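Local coordinates for PA3566 protein (Pseudomonas aeruginosa, PDB 1X7V), which is of unknown function, but belongs to the antibiotic biosynthesis monooxygenase family of dimeric alpha-beta barrel proteins and may therefore act as an oxidoreductase, at residues T14-P17 against G18-E21; E59-D63 against D64-E68; R69-T73 against E74-R78; R81-E84 against A85-Q88. One frame throughout, in Å; residues are numbered along the deposited sequence.

Contact 1 of 4, residues T14-P17 against G18-E21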
loop_
_atom_site.group_PDB
_atom_site.type_symbol
_atom_site.label_atom_id
_atom_site.label_comp_id
_atom_site.label_asym_id
_atom_site.label_seq_id
_atom_site.Cartn_x
_atom_site.Cartn_y
_atom_site.Cartn_z
ATOM N N THR A 14 4.215 8.754 3.440
ATOM C CA THR A 14 4.933 10.041 3.262
ATOM C C THR A 14 6.416 9.732 3.245
ATOM O O THR A 14 6.959 9.186 4.238
ATOM C CB THR A 14 4.663 11.040 4.402
ATOM O OG1 THR A 14 3.244 11.192 4.634
ATOM C CG2 THR A 14 5.229 12.368 4.047
ATOM N N ALA A 15 7.083 10.071 2.135
ATOM C CA ALA A 15 8.530 9.888 2.034
ATOM C C ALA A 15 9.274 10.949 2.845
ATOM O O ALA A 15 8.815 12.091 2.963
ATOM C CB ALA A 15 8.954 9.951 0.595
ATOM N N ALA A 16 10.429 10.585 3.377
ATOM C CA ALA A 16 11.309 11.514 3.995
ATOM C C ALA A 16 11.670 12.579 2.948
ATOM O O ALA A 16 11.809 12.235 1.770
ATOM C CB ALA A 16 12.585 10.829 4.445
ATOM N N PRO A 17 11.826 13.831 3.367
ATOM C CA PRO A 17 12.220 14.895 2.422
ATOM C C PRO A 17 13.396 14.526 1.495
ATOM O O PRO A 17 14.469 14.069 1.945
ATOM C CB PRO A 17 12.621 16.045 3.340
ATOM C CG PRO A 17 11.801 15.840 4.567
ATOM C CD PRO A 17 11.639 14.347 4.732
ATOM N N GLY A 18 13.217 14.753 0.189
ATOM C CA GLY A 18 14.234 14.420 -0.785
ATOM C C GLY A 18 14.160 13.005 -1.337
ATOM O O GLY A 18 14.819 12.728 -2.308
ATOM N N HIS A 19 13.379 12.110 -0.691
ATOM C CA HIS A 19 13.312 10.686 -1.061
ATOM C C HIS A 19 12.052 10.210 -1.788
ATOM O O HIS A 19 11.813 9.016 -1.834
ATOM C CB HIS A 19 13.566 9.836 0.176
ATOM C CG HIS A 19 14.924 10.041 0.761
ATOM N ND1 HIS A 19 16.041 9.372 0.302
ATOM C CD2 HIS A 19 15.374 10.935 1.670
ATOM C CE1 HIS A 19 17.108 9.784 0.971
ATOM N NE2 HIS A 19 16.727 10.721 1.817
ATOM N N ALA A 20 11.272 11.107 -2.396
ATOM C CA ALA A 20 10.047 10.742 -3.114
ATOM C C ALA A 20 10.291 9.770 -4.255
ATOM O O ALA A 20 9.537 8.820 -4.434
ATOM C CB ALA A 20 9.302 11.976 -3.646
ATOM N N GLU A 21 11.329 10.002 -5.047
ATOM C CA GLU A 21 11.552 9.147 -6.184
ATOM C C GLU A 21 11.924 7.733 -5.784
ATOM O O GLU A 21 11.489 6.769 -6.435
ATOM C CB GLU A 21 12.631 9.732 -7.076
ATOM C CG GLU A 21 12.227 11.097 -7.672
ATOM C CD GLU A 21 11.315 11.040 -8.925
ATOM O OE1 GLU A 21 10.327 10.242 -8.975
ATOM O OE2 GLU A 21 11.559 11.851 -9.861
#

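Contact 2 of 4, residues E59-D63 against D64-E68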
loop_
_atom_site.group_PDB
_atom_site.type_symbol
_atom_site.label_atom_id
_atom_site.label_comp_id
_atom_site.label_asym_id
_atom_site.label_seq_id
_atom_site.Cartn_x
_atom_site.Cartn_y
_atom_site.Cartn_z
ATOM N N GLU A 59 -6.686 -0.092 -1.476
ATOM C CA GLU A 59 -6.712 -1.547 -1.533
ATOM C C GLU A 59 -8.112 -2.044 -1.110
ATOM O O GLU A 59 -8.724 -1.436 -0.236
ATOM C CB GLU A 59 -5.682 -2.140 -0.574
ATOM C CG GLU A 59 -4.269 -1.589 -0.672
ATOM C CD GLU A 59 -3.339 -2.148 0.357
ATOM O OE1 GLU A 59 -3.639 -3.230 0.932
ATOM O OE2 GLU A 59 -2.265 -1.517 0.588
ATOM N N GLN A 60 -8.577 -3.127 -1.716
ATOM C CA GLN A 60 -9.769 -3.843 -1.246
ATOM C C GLN A 60 -9.397 -5.321 -1.122
ATOM O O GLN A 60 -8.775 -5.931 -2.020
ATOM C CB GLN A 60 -10.948 -3.662 -2.195
ATOM C CG GLN A 60 -11.518 -2.261 -2.286
ATOM C CD GLN A 60 -12.733 -2.238 -3.147
ATOM O OE1 GLN A 60 -13.751 -2.851 -2.800
ATOM N NE2 GLN A 60 -12.629 -1.614 -4.326
ATOM N N TRP A 61 -9.829 -5.930 -0.034
ATOM C CA TRP A 61 -9.477 -7.309 0.240
ATOM C C TRP A 61 -10.765 -8.023 0.585
ATOM O O TRP A 61 -11.609 -7.462 1.267
ATOM C CB TRP A 61 -8.493 -7.356 1.420
ATOM C CG TRP A 61 -7.145 -6.837 1.087
ATOM C CD1 TRP A 61 -6.631 -5.618 1.404
ATOM C CD2 TRP A 61 -6.154 -7.520 0.344
ATOM N NE1 TRP A 61 -5.356 -5.489 0.863
ATOM C CE2 TRP A 61 -5.048 -6.646 0.199
ATOM C CE3 TRP A 61 -6.091 -8.792 -0.242
ATOM C CZ2 TRP A 61 -3.878 -7.034 -0.445
ATOM C CZ3 TRP A 61 -4.926 -9.147 -0.937
ATOM C CH2 TRP A 61 -3.850 -8.281 -1.013
ATOM N N ARG A 62 -10.929 -9.244 0.114
ATOM C CA ARG A 62 -12.170 -9.989 0.365
ATOM C C ARG A 62 -12.454 -10.113 1.871
ATOM O O ARG A 62 -13.593 -10.009 2.294
ATOM C CB ARG A 62 -12.071 -11.376 -0.302
ATOM C CG ARG A 62 -13.320 -11.870 -0.936
ATOM C CD ARG A 62 -13.120 -13.277 -1.550
ATOM N NE ARG A 62 -12.760 -13.431 -2.969
ATOM C CZ ARG A 62 -13.557 -13.130 -4.003
ATOM N NH1 ARG A 62 -14.727 -12.517 -3.801
ATOM N NH2 ARG A 62 -13.191 -13.420 -5.261
ATOM N N ASP A 63 -11.436 -10.362 2.672
ATOM C CA ASP A 63 -11.603 -10.522 4.107
ATOM C C ASP A 63 -10.268 -10.310 4.783
ATOM O O ASP A 63 -9.244 -10.114 4.108
ATOM C CB ASP A 63 -12.173 -11.893 4.424
ATOM C CG ASP A 63 -11.451 -13.056 3.712
ATOM O OD1 ASP A 63 -10.288 -12.930 3.268
ATOM O OD2 ASP A 63 -12.064 -14.147 3.613
ATOM N N ASP A 64 -10.267 -10.364 6.114
ATOM C CA ASP A 64 -9.047 -10.206 6.896
ATOM C C ASP A 64 -7.983 -11.250 6.580
ATOM O O ASP A 64 -6.794 -10.929 6.597
ATOM C CB ASP A 64 -9.350 -10.295 8.396
ATOM C CG ASP A 64 -9.934 -9.018 8.951
ATOM O OD1 ASP A 64 -9.977 -7.988 8.211
ATOM O OD2 ASP A 64 -10.314 -9.049 10.167
ATOM N N ALA A 65 -8.419 -12.478 6.291
ATOM C CA ALA A 65 -7.479 -13.562 6.011
ATOM C C ALA A 65 -6.690 -13.266 4.744
ATOM O O ALA A 65 -5.490 -13.542 4.686
ATOM C CB ALA A 65 -8.167 -14.852 5.888
ATOM N N ALA A 66 -7.355 -12.677 3.755
ATOM C CA ALA A 66 -6.659 -12.282 2.521
ATOM C C ALA A 66 -5.628 -11.201 2.791
ATOM O O ALA A 66 -4.479 -11.304 2.343
ATOM C CB ALA A 66 -7.647 -11.868 1.446
ATOM N N LEU A 67 -5.997 -10.192 3.577
ATOM C CA LEU A 67 -5.036 -9.157 3.989
ATOM C C LEU A 67 -3.867 -9.735 4.789
ATOM O O LEU A 67 -2.710 -9.340 4.602
ATOM C CB LEU A 67 -5.734 -8.066 4.802
ATOM C CG LEU A 67 -4.877 -6.963 5.436
ATOM C CD1 LEU A 67 -3.997 -6.357 4.381
ATOM C CD2 LEU A 67 -5.712 -5.899 6.153
ATOM N N GLU A 68 -4.165 -10.645 5.694
ATOM C CA GLU A 68 -3.132 -11.299 6.517
ATOM C C GLU A 68 -2.138 -12.084 5.655
ATOM O O GLU A 68 -0.936 -11.951 5.786
ATOM C CB GLU A 68 -3.794 -12.152 7.606
ATOM C CG GLU A 68 -3.880 -11.476 9.058
ATOM C CD GLU A 68 -4.839 -10.239 9.317
ATOM O OE1 GLU A 68 -5.590 -10.313 10.330
ATOM O OE2 GLU A 68 -4.806 -9.171 8.622
#

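Contact 3 of 4, residues R69-T73 against E74-R78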
loop_
_atom_site.group_PDB
_atom_site.type_symbol
_atom_site.label_atom_id
_atom_site.label_comp_id
_atom_site.label_asym_id
_atom_site.label_seq_id
_atom_site.Cartn_x
_atom_site.Cartn_y
_atom_site.Cartn_z
ATOM N N ARG A 69 -2.647 -12.831 4.693
ATOM C CA ARG A 69 -1.781 -13.492 3.710
ATOM C C ARG A 69 -0.891 -12.495 2.901
ATOM O O ARG A 69 0.292 -12.716 2.672
ATOM C CB ARG A 69 -2.669 -14.303 2.774
ATOM C CG ARG A 69 -3.331 -15.512 3.372
ATOM C CD ARG A 69 -3.829 -16.453 2.263
ATOM N NE ARG A 69 -4.767 -15.788 1.359
ATOM C CZ ARG A 69 -6.083 -15.716 1.561
ATOM N NH1 ARG A 69 -6.628 -16.257 2.656
ATOM N NH2 ARG A 69 -6.859 -15.065 0.679
ATOM N N HIS A 70 -1.463 -11.397 2.447
ATOM C CA HIS A 70 -0.687 -10.355 1.779
ATOM C C HIS A 70 0.591 -9.950 2.531
ATOM O O HIS A 70 1.666 -9.807 1.935
ATOM C CB HIS A 70 -1.596 -9.154 1.507
ATOM C CG HIS A 70 -0.896 -7.931 1.002
ATOM N ND1 HIS A 70 -0.242 -7.878 -0.214
ATOM C CD2 HIS A 70 -0.784 -6.693 1.544
ATOM C CE1 HIS A 70 0.242 -6.660 -0.392
ATOM N NE2 HIS A 70 -0.058 -5.927 0.670
ATOM N N GLN A 71 0.512 -9.865 3.848
ATOM C CA GLN A 71 1.686 -9.429 4.631
ATOM C C GLN A 71 2.758 -10.477 4.864
ATOM O O GLN A 71 3.883 -10.177 5.365
ATOM C CB GLN A 71 1.232 -8.900 5.962
ATOM C CG GLN A 71 0.378 -7.700 5.808
ATOM C CD GLN A 71 -0.154 -7.309 7.109
ATOM O OE1 GLN A 71 0.618 -6.778 7.958
ATOM N NE2 GLN A 71 -1.461 -7.573 7.339
ATOM N N ASN A 72 2.434 -11.713 4.506
ATOM C CA ASN A 72 3.407 -12.763 4.573
ATOM C C ASN A 72 4.068 -13.025 3.246
ATOM O O ASN A 72 4.907 -13.884 3.160
ATOM C CB ASN A 72 2.753 -13.989 5.152
ATOM C CG ASN A 72 2.440 -13.792 6.623
ATOM O OD1 ASN A 72 3.169 -14.282 7.469
ATOM N ND2 ASN A 72 1.438 -12.975 6.929
ATOM N N THR A 73 3.706 -12.247 2.220
ATOM C CA THR A 73 4.251 -12.475 0.895
ATOM C C THR A 73 5.647 -11.936 0.849
ATOM O O THR A 73 6.002 -11.046 1.615
ATOM C CB THR A 73 3.394 -11.820 -0.244
ATOM O OG1 THR A 73 3.331 -10.403 -0.049
ATOM C CG2 THR A 73 1.995 -12.376 -0.250
ATOM N N GLU A 74 6.387 -12.467 -0.121
ATOM C CA GLU A 74 7.742 -12.080 -0.483
ATOM C C GLU A 74 7.827 -10.613 -0.885
ATOM O O GLU A 74 8.639 -9.893 -0.361
ATOM C CB GLU A 74 8.154 -12.946 -1.656
ATOM C CG GLU A 74 9.612 -12.940 -2.008
ATOM C CD GLU A 74 10.055 -14.166 -2.863
ATOM O OE1 GLU A 74 11.273 -14.308 -3.131
ATOM O OE2 GLU A 74 9.201 -15.010 -3.253
ATOM N N HIS A 75 6.956 -10.187 -1.794
ATOM C CA HIS A 75 6.920 -8.789 -2.243
ATOM C C HIS A 75 6.649 -7.817 -1.108
ATOM O O HIS A 75 7.337 -6.789 -0.978
ATOM C CB HIS A 75 5.979 -8.562 -3.467
ATOM C CG HIS A 75 4.558 -8.977 -3.253
ATOM N ND1 HIS A 75 4.147 -10.289 -3.331
ATOM C CD2 HIS A 75 3.443 -8.240 -3.029
ATOM C CE1 HIS A 75 2.837 -10.348 -3.106
ATOM N NE2 HIS A 75 2.390 -9.118 -2.908
ATOM N N PHE A 76 5.694 -8.143 -0.253
ATOM C CA PHE A 76 5.376 -7.272 0.827
ATOM C C PHE A 76 6.545 -7.162 1.818
ATOM O O PHE A 76 6.875 -6.065 2.314
ATOM C CB PHE A 76 4.151 -7.772 1.573
ATOM C CG PHE A 76 3.777 -6.897 2.735
ATOM C CD1 PHE A 76 2.970 -5.794 2.542
ATOM C CD2 PHE A 76 4.287 -7.159 4.009
ATOM C CE1 PHE A 76 2.612 -4.960 3.612
ATOM C CE2 PHE A 76 3.958 -6.311 5.091
ATOM C CZ PHE A 76 3.138 -5.220 4.883
ATOM N N LEU A 77 7.156 -8.293 2.141
ATOM C CA LEU A 77 8.286 -8.260 3.079
ATOM C C LEU A 77 9.530 -7.612 2.476
ATOM O O LEU A 77 10.277 -6.968 3.198
ATOM C CB LEU A 77 8.588 -9.634 3.625
ATOM C CG LEU A 77 7.493 -10.193 4.531
ATOM C CD1 LEU A 77 7.831 -11.618 4.912
ATOM C CD2 LEU A 77 7.223 -9.350 5.791
ATOM N N ARG A 78 9.729 -7.730 1.162
ATOM C CA ARG A 78 10.812 -6.990 0.496
ATOM C C ARG A 78 10.685 -5.459 0.601
ATOM O O ARG A 78 11.708 -4.739 0.670
ATOM C CB ARG A 78 10.956 -7.389 -0.970
ATOM C CG ARG A 78 11.703 -8.699 -1.169
ATOM C CD ARG A 78 12.083 -8.891 -2.632
ATOM N NE ARG A 78 10.881 -8.937 -3.475
ATOM C CZ ARG A 78 10.394 -10.027 -4.074
ATOM N NH1 ARG A 78 11.015 -11.214 -4.001
ATOM N NH2 ARG A 78 9.283 -9.927 -4.783
#

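Contact 4 of 4, residues R81-E84 against A85-Q88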
loop_
_atom_site.group_PDB
_atom_site.type_symbol
_atom_site.label_atom_id
_atom_site.label_comp_id
_atom_site.label_asym_id
_atom_site.label_seq_id
_atom_site.Cartn_x
_atom_site.Cartn_y
_atom_site.Cartn_z
ATOM N N ARG A 81 11.986 -4.539 3.949
ATOM C CA ARG A 81 13.416 -4.787 4.145
ATOM C C ARG A 81 14.317 -3.698 3.591
ATOM O O ARG A 81 14.781 -3.746 2.450
ATOM C CB ARG A 81 13.837 -6.136 3.552
ATOM C CG ARG A 81 13.371 -7.237 4.376
ATOM C CD ARG A 81 13.498 -8.562 3.674
ATOM N NE ARG A 81 14.868 -8.807 3.237
ATOM C CZ ARG A 81 15.210 -9.816 2.439
ATOM N NH1 ARG A 81 14.280 -10.663 1.988
ATOM N NH2 ARG A 81 16.480 -9.967 2.073
ATOM N N GLY A 82 14.589 -2.730 4.443
ATOM C CA GLY A 82 15.624 -1.770 4.178
ATOM C C GLY A 82 15.080 -0.394 3.880
ATOM O O GLY A 82 15.855 0.538 3.774
ATOM N N ASN A 83 13.765 -0.231 3.757
ATOM C CA ASN A 83 13.248 1.084 3.347
ATOM C C ASN A 83 12.869 2.063 4.476
ATOM O O ASN A 83 12.436 3.153 4.203
ATOM C CB ASN A 83 12.092 0.913 2.362
ATOM C CG ASN A 83 12.548 0.239 1.070
ATOM O OD1 ASN A 83 13.583 0.608 0.524
ATOM N ND2 ASN A 83 11.783 -0.769 0.588
ATOM N N GLU A 84 13.095 1.704 5.731
ATOM C CA GLU A 84 12.588 2.514 6.827
ATOM C C GLU A 84 13.119 3.962 6.777
ATOM O O GLU A 84 12.370 4.890 7.047
ATOM C CB GLU A 84 12.906 1.846 8.169
ATOM C CG GLU A 84 12.424 2.606 9.379
ATOM C CD GLU A 84 12.527 1.801 10.704
ATOM O OE1 GLU A 84 11.908 2.229 11.691
ATOM O OE2 GLU A 84 13.211 0.763 10.761
ATOM N N ALA A 85 14.375 4.155 6.368
ATOM C CA ALA A 85 14.935 5.512 6.284
ATOM C C ALA A 85 14.308 6.367 5.180
ATOM O O ALA A 85 14.424 7.596 5.215
ATOM C CB ALA A 85 16.446 5.483 6.134
ATOM N N LEU A 86 13.605 5.735 4.247
ATOM C CA LEU A 86 12.884 6.445 3.170
ATOM C C LEU A 86 11.551 7.031 3.647
ATOM O O LEU A 86 10.952 7.820 2.940
ATOM C CB LEU A 86 12.600 5.520 1.970
ATOM C CG LEU A 86 13.716 4.885 1.135
ATOM C CD1 LEU A 86 13.133 4.314 -0.173
ATOM C CD2 LEU A 86 14.831 5.855 0.835
ATOM N N LEU A 87 11.087 6.647 4.835
ATOM C CA LEU A 87 9.738 6.916 5.296
ATOM C C LEU A 87 9.742 7.952 6.402
ATOM O O LEU A 87 10.588 7.911 7.290
ATOM C CB LEU A 87 9.103 5.639 5.893
ATOM C CG LEU A 87 8.918 4.446 4.996
ATOM C CD1 LEU A 87 8.537 3.209 5.791
ATOM C CD2 LEU A 87 7.836 4.778 3.974
ATOM N N GLN A 88 8.763 8.841 6.376
ATOM C CA GLN A 88 8.505 9.779 7.418
ATOM C C GLN A 88 7.240 9.336 8.197
ATOM O O GLN A 88 7.141 9.582 9.394
ATOM C CB GLN A 88 8.233 11.162 6.808
ATOM C CG GLN A 88 8.142 12.307 7.825
ATOM C CD GLN A 88 7.728 13.661 7.167
ATOM O OE1 GLN A 88 6.611 14.149 7.395
ATOM N NE2 GLN A 88 8.619 14.253 6.360
#

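Contact 1 of 4, residues T14-P17 against G18-E21
A16 and H19 hold the corner together through one backbone hydrogen bond: H19 N donates to A16 O over 2.9 Å, with an N-H...O angle of 155°, and the donor sits 23° out of the carbonyl plane. That bond closes a type II beta turn running from A16 to H19. P17 takes the second place of the turn and G18 the third, with the positive phi usual for glycine there.

The remaining contacts are van der Waals. The imidazole of H19 folds back along the turn, its CG anti to the carbonyl carbon (chi1 -62°), which brings CD2 to 3.9 Å from A16 CB and 3.3 Å from P17 O. A16 O lies near the ring plane at its edge, 3.4 Å from H19 CB. Deeper in, the methyl of A15 points toward the helix start, with CB 3.9 Å from A20 CA and equally far from H19 O. H53 also touches A15 and A20, while L86 meets the H19 side chain.

H19 is the N-cap residue of helix 20-36, so this is a tight strand-to-helix turn, the first beta-alpha connection of the alpha-beta plait.

Contact 2 of 4, residues E59-D63 against D64-E68
The W61 indole packs against A66 and L67 where strand 54-61 passes into helix 64-71, a beta-alpha connection of the alpha-beta plait with D63 as N-cap. L67 CD1 makes a CH-pi contact over the face of the pyrrole ring, 4.2 Å from its centroid. L67 reaches there because CG is anti to the backbone N (chi1 174°), and the two side chains cross at about a right angle. Farther along the indole, W61 CE3 rests 3.8 Å from the methyl A66 CB.

The cap holds this first helical turn in place. D63 OD1 accepts from A66 N at 3.0 Å, met on the anti side and 29° out of the carboxylate plane. D63 O receives L67 N at 3.3 Å in a nearly straight bond, along with a weak one from A66 N. The D63 carboxylate turns back over the helix start, and OD1 also lies 3.4 Å from A66 CB.

Beyond the pair, L7 and L9 of strand 7-15 touch L67, and the H70 ring meets W61. E59 helps fix the indole's rotation: W61 NE1 donates to E59 OE1 over 2.8 Å at 175°, in the ring plane and on the anti lone pair.

Contact 3 of 4, residues R69-T73 against E74-R78
F76 packs its side chain back onto H70, Q71 and T73 across the break between helices 64-71 and 74-80, a helix-to-helix corner with T73 as N-cap of the second helix. Starting at the root, F76 CB touches both H70 O and T73 OG1, each 3.2 Å away. CG, anti to the backbone N (chi1 179°), heads back over the end of the first helix. One face of the ring covers the backbone of Q71, whose CA makes a CH-pi contact 3.9 Å from the centroid. On one side of the ring CD1 approaches H70 NE2 at 3.6 Å, an offset edge-to-face pairing in which F76 presents its edge to the imidazole face. On the other, CD2 lies 3.3 Å from Q71 O. At the tip, CZ meets Q71 CG, the two side chains running alongside each other.

H75 brings a third ring to the cluster, rim to rim with H70. E37 joins these histidines, since its OE2 is hydrogen-bonded to both H70 ND1 and H75 NE2; this shared carboxylate would probably orient both imidazoles.

T73 O accepts L77 N at 3.0 Å, beginning the second helix. The threonine hydroxyl bridges the corner: T73 OG1 donates to H70 O at 2.7 Å, in the carbonyl plane, and accepts the capping bond from F76 N at 3.3 Å.

Contact 4 of 4, residues R81-E84 against A85-Q88
A short 3-10 turn, entered after helix 74-80 and leading into strand 87-96, brings N83 and E84 against L86 and L87. Two successive i to i+3 bonds define it. L86 N donates to N83 O at 2.8 Å (N-H...O 147°), and L87 N to E84 O at 3.1 Å (160°). Both donors stand well above the plane of the carbonyl they reach, 46° in the first bond, so neither uses a carbonyl lone pair. This fits the tight curl of the turn.

The N83 and L86 side chains cross at a slant. L86 CB sits 3.3 Å from N83 O, and its branch CD1 comes within 3.8 Å of N83 OD1, an apolar methyl beside an amide oxygen. The amide is steered from elsewhere: N83 ND2 donates to F79 O at the end of helix 74-80 and to E26 OE1 on helix 20-36. L87 points its CB back toward the turn, 3.5 Å from E84 O, and its CG lies 3.8 Å from N83 O.

Strand 87-96 is an outer strand of the sheet within this chain, and the turn delivers it alongside strand 7-15: L86 pairs with A16 and Q88 with T14 through backbone hydrogen bonds. The leucines also reach helix 20-36, L86 touching A22 and L87 touching L23, while L87 meets I13 of the neighbouring strand.

All four contacts are local turns between consecutive elements of the plait, but they differ in burial and chemistry. Contacts 1 and 2 are partly buried; contacts 3 and 4 lie at the surface. Contacts 1 and 4 sit at the same end of the sheet, about 10 Å apart between centres, joined by backbone bonds between strands 7-15 and 87-96. Both are closed by backbone hydrogen bonds between residues three apart in the chain. Contact 2 lies across the chain's centre from them and shares helix 64-71 with contact 3, the two meeting through their aromatic rings. Those two use side-chain caps, a carboxylate in one and a hydroxyl in the other.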